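Local coordinates for autolysin E (Staphylococcus aureus, PDB 4PI8), which binds the peptidoglycan disaccharide NAG-NAM and probably cleaves the glycan strands as a glycosidase of the lysozyme clan, at residues Arg83-Val96 against Pro156-Arg168. The protein carries 1 engineered substitution. Numbering follows the deposited sequence.
Sequences RGKVFLEAQEKYEV and PDKAIIGGAKFIR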
# COMPACT_ATOMS: atom_id res chain seq x y z
N ARG A 83 13.10 -13.04 -2.23
CA ARG A 83 11.71 -13.50 -2.42
C ARG A 83 11.10 -12.93 -3.74
O ARG A 83 9.87 -12.97 -3.93
CB ARG A 83 10.78 -13.18 -1.25
CG ARG A 83 11.37 -13.87 0.01
CD ARG A 83 10.38 -13.87 1.15
NE ARG A 83 11.00 -14.41 2.37
CZ ARG A 83 11.00 -15.69 2.69
NH1 ARG A 83 10.43 -16.58 1.94
NH2 ARG A 83 11.69 -16.07 3.76
N GLY A 84 11.98 -12.56 -4.67
CA GLY A 84 11.49 -11.99 -5.94
C GLY A 84 10.64 -12.96 -6.75
O GLY A 84 9.70 -12.52 -7.40
N LYS A 85 10.94 -14.27 -6.71
CA LYS A 85 10.11 -15.24 -7.41
C LYS A 85 8.67 -15.12 -7.03
O LYS A 85 7.76 -15.23 -7.86
CB LYS A 85 10.61 -16.68 -7.10
CG LYS A 85 9.70 -17.89 -7.33
CD LYS A 85 9.82 -19.10 -6.41
CE LYS A 85 9.19 -20.34 -7.04
NZ LYS A 85 10.06 -21.55 -7.02
N VAL A 86 8.42 -14.94 -5.73
CA VAL A 86 7.07 -14.94 -5.22
C VAL A 86 6.33 -13.60 -5.49
O VAL A 86 5.15 -13.56 -5.79
CB VAL A 86 7.08 -15.32 -3.75
CG1 VAL A 86 5.72 -15.26 -3.20
CG2 VAL A 86 7.63 -16.76 -3.62
N PHE A 87 7.08 -12.50 -5.38
CA PHE A 87 6.51 -11.22 -5.82
C PHE A 87 6.02 -11.28 -7.28
O PHE A 87 4.99 -10.73 -7.63
CB PHE A 87 7.51 -10.09 -5.63
CG PHE A 87 7.56 -9.52 -4.23
CD1 PHE A 87 6.65 -8.58 -3.84
CD2 PHE A 87 8.44 -9.99 -3.26
CE1 PHE A 87 6.66 -7.97 -2.58
CE2 PHE A 87 8.42 -9.42 -2.00
CZ PHE A 87 7.54 -8.41 -1.64
N LEU A 88 6.79 -11.98 -8.14
CA LEU A 88 6.40 -12.13 -9.53
C LEU A 88 5.24 -13.11 -9.73
O LEU A 88 4.38 -12.87 -10.59
CB LEU A 88 7.60 -12.53 -10.40
CG LEU A 88 8.46 -11.29 -10.68
CD1 LEU A 88 9.79 -11.75 -11.31
CD2 LEU A 88 7.83 -10.24 -11.54
N GLU A 89 5.19 -14.17 -8.92
CA GLU A 89 4.01 -15.03 -8.89
C GLU A 89 2.79 -14.15 -8.63
O GLU A 89 1.75 -14.28 -9.30
CB GLU A 89 4.16 -16.04 -7.78
CG GLU A 89 3.36 -17.28 -7.86
CD GLU A 89 4.07 -18.34 -7.02
OE1 GLU A 89 4.67 -17.98 -5.99
OE2 GLU A 89 4.11 -19.51 -7.41
N ALA A 90 2.89 -13.27 -7.61
CA ALA A 90 1.75 -12.39 -7.30
C ALA A 90 1.41 -11.44 -8.45
O ALA A 90 0.24 -11.23 -8.79
CB ALA A 90 2.10 -11.58 -6.05
N GLN A 91 2.42 -10.81 -9.06
CA GLN A 91 2.18 -9.93 -10.19
C GLN A 91 1.35 -10.64 -11.26
O GLN A 91 0.39 -10.05 -11.77
CB GLN A 91 3.49 -9.37 -10.79
CG GLN A 91 3.20 -8.68 -12.10
CD GLN A 91 4.32 -7.85 -12.68
OE1 GLN A 91 4.38 -6.62 -12.56
NE2 GLN A 91 5.18 -8.51 -13.45
N GLU A 92 1.78 -11.85 -11.64
CA GLU A 92 1.12 -12.52 -12.76
C GLU A 92 -0.22 -13.11 -12.37
O GLU A 92 -1.14 -13.03 -13.16
CB GLU A 92 2.03 -13.60 -13.35
CG GLU A 92 3.40 -13.03 -13.85
CD GLU A 92 3.28 -11.90 -14.82
OE1 GLU A 92 2.33 -11.88 -15.62
OE2 GLU A 92 4.14 -10.97 -14.88
N LYS A 93 -0.34 -13.66 -11.17
CA LYS A 93 -1.64 -14.23 -10.78
C LYS A 93 -2.72 -13.19 -10.71
O LYS A 93 -3.86 -13.41 -11.16
CB LYS A 93 -1.54 -14.94 -9.45
CG LYS A 93 -0.80 -16.24 -9.48
CD LYS A 93 -0.31 -16.75 -8.13
CE LYS A 93 -1.40 -17.05 -7.17
NZ LYS A 93 -2.27 -18.13 -7.72
N TYR A 94 -2.39 -12.01 -10.15
CA TYR A 94 -3.39 -11.03 -9.78
C TYR A 94 -3.34 -9.76 -10.57
O TYR A 94 -4.17 -8.87 -10.33
CB TYR A 94 -3.34 -10.73 -8.28
CG TYR A 94 -3.61 -11.96 -7.45
CD1 TYR A 94 -4.84 -12.60 -7.53
CD2 TYR A 94 -2.65 -12.52 -6.62
CE1 TYR A 94 -5.07 -13.79 -6.82
CE2 TYR A 94 -2.92 -13.67 -5.91
CZ TYR A 94 -4.10 -14.30 -6.04
OH TYR A 94 -4.43 -15.45 -5.36
N GLU A 95 -2.42 -9.62 -11.52
CA GLU A 95 -2.28 -8.42 -12.33
C GLU A 95 -2.06 -7.21 -11.41
O GLU A 95 -2.84 -6.28 -11.39
CB GLU A 95 -3.45 -8.23 -13.33
CG GLU A 95 -3.09 -7.27 -14.41
CD GLU A 95 -4.21 -7.01 -15.39
OE1 GLU A 95 -5.30 -7.54 -15.10
OE2 GLU A 95 -4.00 -6.24 -16.35
N VAL A 96 -0.93 -7.25 -10.73
CA VAL A 96 -0.55 -6.19 -9.78
C VAL A 96 0.90 -5.81 -10.10
O VAL A 96 1.78 -6.68 -10.09
CB VAL A 96 -0.62 -6.67 -8.37
CG1 VAL A 96 -0.16 -5.61 -7.39
CG2 VAL A 96 -2.04 -7.06 -7.96
N PRO A 156 6.15 -16.12 5.01
CA PRO A 156 6.40 -14.91 4.23
C PRO A 156 5.83 -15.06 2.83
O PRO A 156 5.22 -14.08 2.31
CB PRO A 156 7.90 -14.83 4.23
CG PRO A 156 8.31 -15.38 5.60
CD PRO A 156 7.38 -16.55 5.73
N ASP A 157 6.01 -16.19 2.17
CA ASP A 157 5.54 -16.30 0.80
C ASP A 157 4.02 -16.22 0.75
O ASP A 157 3.43 -15.59 -0.16
CB ASP A 157 6.04 -17.61 0.13
CG ASP A 157 7.51 -17.58 -0.11
OD1 ASP A 157 8.23 -16.60 0.01
OD2 ASP A 157 8.04 -18.68 -0.51
N LYS A 158 3.31 -16.80 1.71
CA LYS A 158 1.87 -16.73 1.76
C LYS A 158 1.40 -15.26 2.02
O LYS A 158 0.38 -14.83 1.47
CB LYS A 158 1.23 -17.62 2.81
CG LYS A 158 1.29 -19.08 2.38
CD LYS A 158 1.04 -19.97 3.58
CE LYS A 158 1.01 -21.42 3.12
NZ LYS A 158 -0.21 -21.74 2.33
N ALA A 159 2.17 -14.51 2.80
CA ALA A 159 1.85 -13.08 3.04
C ALA A 159 2.08 -12.24 1.79
O ALA A 159 1.31 -11.28 1.58
CB ALA A 159 2.67 -12.57 4.17
N ILE A 160 3.04 -12.61 0.96
CA ILE A 160 3.27 -11.85 -0.30
C ILE A 160 2.10 -12.10 -1.26
O ILE A 160 1.45 -11.20 -1.79
CB ILE A 160 4.60 -12.27 -0.94
CG1 ILE A 160 5.74 -11.78 -0.06
CG2 ILE A 160 4.73 -11.63 -2.33
CD1 ILE A 160 7.09 -12.44 -0.33
N ILE A 161 1.78 -13.37 -1.52
CA ILE A 161 0.69 -13.72 -2.42
C ILE A 161 -0.61 -13.17 -1.88
O ILE A 161 -1.43 -12.64 -2.66
CB ILE A 161 0.56 -15.27 -2.64
CG1 ILE A 161 1.80 -15.83 -3.29
CG2 ILE A 161 -0.73 -15.64 -3.40
CD1 ILE A 161 2.14 -15.27 -4.61
N GLY A 162 -0.86 -13.40 -0.59
CA GLY A 162 -2.14 -12.99 -0.03
C GLY A 162 -2.32 -11.46 0.00
O GLY A 162 -3.45 -10.99 -0.19
N GLY A 163 -1.26 -10.72 0.25
CA GLY A 163 -1.32 -9.30 0.22
C GLY A 163 -1.72 -8.84 -1.16
O GLY A 163 -2.60 -7.98 -1.30
N ALA A 164 -1.10 -9.35 -2.22
CA ALA A 164 -1.47 -9.03 -3.57
C ALA A 164 -2.91 -9.34 -3.87
O ALA A 164 -3.64 -8.58 -4.56
CB ALA A 164 -0.53 -9.72 -4.58
N LYS A 165 -3.35 -10.53 -3.46
CA LYS A 165 -4.72 -10.93 -3.68
C LYS A 165 -5.71 -9.94 -3.04
O LYS A 165 -6.71 -9.54 -3.67
CB LYS A 165 -4.96 -12.32 -3.09
CG LYS A 165 -6.37 -12.85 -3.33
CD LYS A 165 -6.61 -14.23 -2.66
CE LYS A 165 -8.05 -14.66 -2.94
NZ LYS A 165 -8.32 -15.95 -2.22
N PHE A 166 -5.40 -9.54 -1.81
CA PHE A 166 -6.21 -8.55 -1.07
C PHE A 166 -6.24 -7.21 -1.84
O PHE A 166 -7.32 -6.61 -2.08
CB PHE A 166 -5.67 -8.36 0.29
CG PHE A 166 -6.33 -7.23 1.07
CD1 PHE A 166 -7.51 -7.45 1.77
CD2 PHE A 166 -5.79 -5.97 1.09
CE1 PHE A 166 -8.10 -6.40 2.51
CE2 PHE A 166 -6.38 -4.95 1.81
CZ PHE A 166 -7.53 -5.19 2.51
N ILE A 167 -5.07 -6.68 -2.27
CA ILE A 167 -5.03 -5.41 -2.97
C ILE A 167 -5.85 -5.46 -4.24
O ILE A 167 -6.67 -4.60 -4.54
CB ILE A 167 -3.57 -5.00 -3.19
CG1 ILE A 167 -2.86 -4.72 -1.86
CG2 ILE A 167 -3.49 -3.80 -4.14
CD1 ILE A 167 -1.39 -4.83 -1.87
N ARG A 168 -5.67 -6.53 -5.01
CA ARG A 168 -6.45 -6.69 -6.21
C ARG A 168 -7.96 -6.76 -5.91
O ARG A 168 -8.76 -6.06 -6.54
CB ARG A 168 -5.99 -7.96 -6.98
CG ARG A 168 -6.96 -8.52 -8.04
CD ARG A 168 -7.43 -7.57 -9.11
NE ARG A 168 -6.40 -7.11 -10.00
CZ ARG A 168 -6.57 -6.24 -10.95
NH1 ARG A 168 -5.62 -5.83 -11.74
NH2 ARG A 168 -7.82 -5.76 -11.12
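Tyr94 lies flat on helix 156-172. Its ring takes Lys165 CB over one face, a CH-pi contact with CB 3.9 Å from the centroid, and the extended lysine chain runs on past the hydroxyl. Ile161 CG2 comes in at the ring edge. Arg168 closes this end. Its chain bends at chi2 and chi3 (55° and 66°), which turns the guanidinium back onto the C-terminal end of helix 84-94. There Arg168 NE donates to Tyr94 O at 2.9 Å. Arg168 NH1 donates to Glu95 O at 2.8 Å, so one arginine holds two carbonyls where the helix ends. Arg168 NH2 forms a salt bridge with Glu173.

In the middle the helices are close, and Ala90 CB meets Ala164 CB at 3.5 Å. Beside them Ile161 is a knob in the hole formed by Val86, Glu89, Ala90 and Lys93. Ile160 CG2 sits over the centre of the Phe87 ring, 3.9 Å from its centroid, while Ile160 CD1 touches Phe87 CE2. Val86 CG2 packs against the Asp157 carboxylate.

At the far end Arg83 NH1 bridges to Asp157 OD1 at 2.9 Å, from above the carboxylate plane. Pro156 CB covers one guanidinium face, and Arg83 NE hydrogen-bonds to Ile79 O.

The two helices run nearly parallel, 25° apart, with axes 8.7 Å apart at closest approach. Helix 156-172 also borders the glycan pocket, where its Phe166 touches the bound N-acetylmuramic acid. Phe87 also reaches Leu74 of helix 67-74 and Val98, Leu101 and Val102 of helix 98-108.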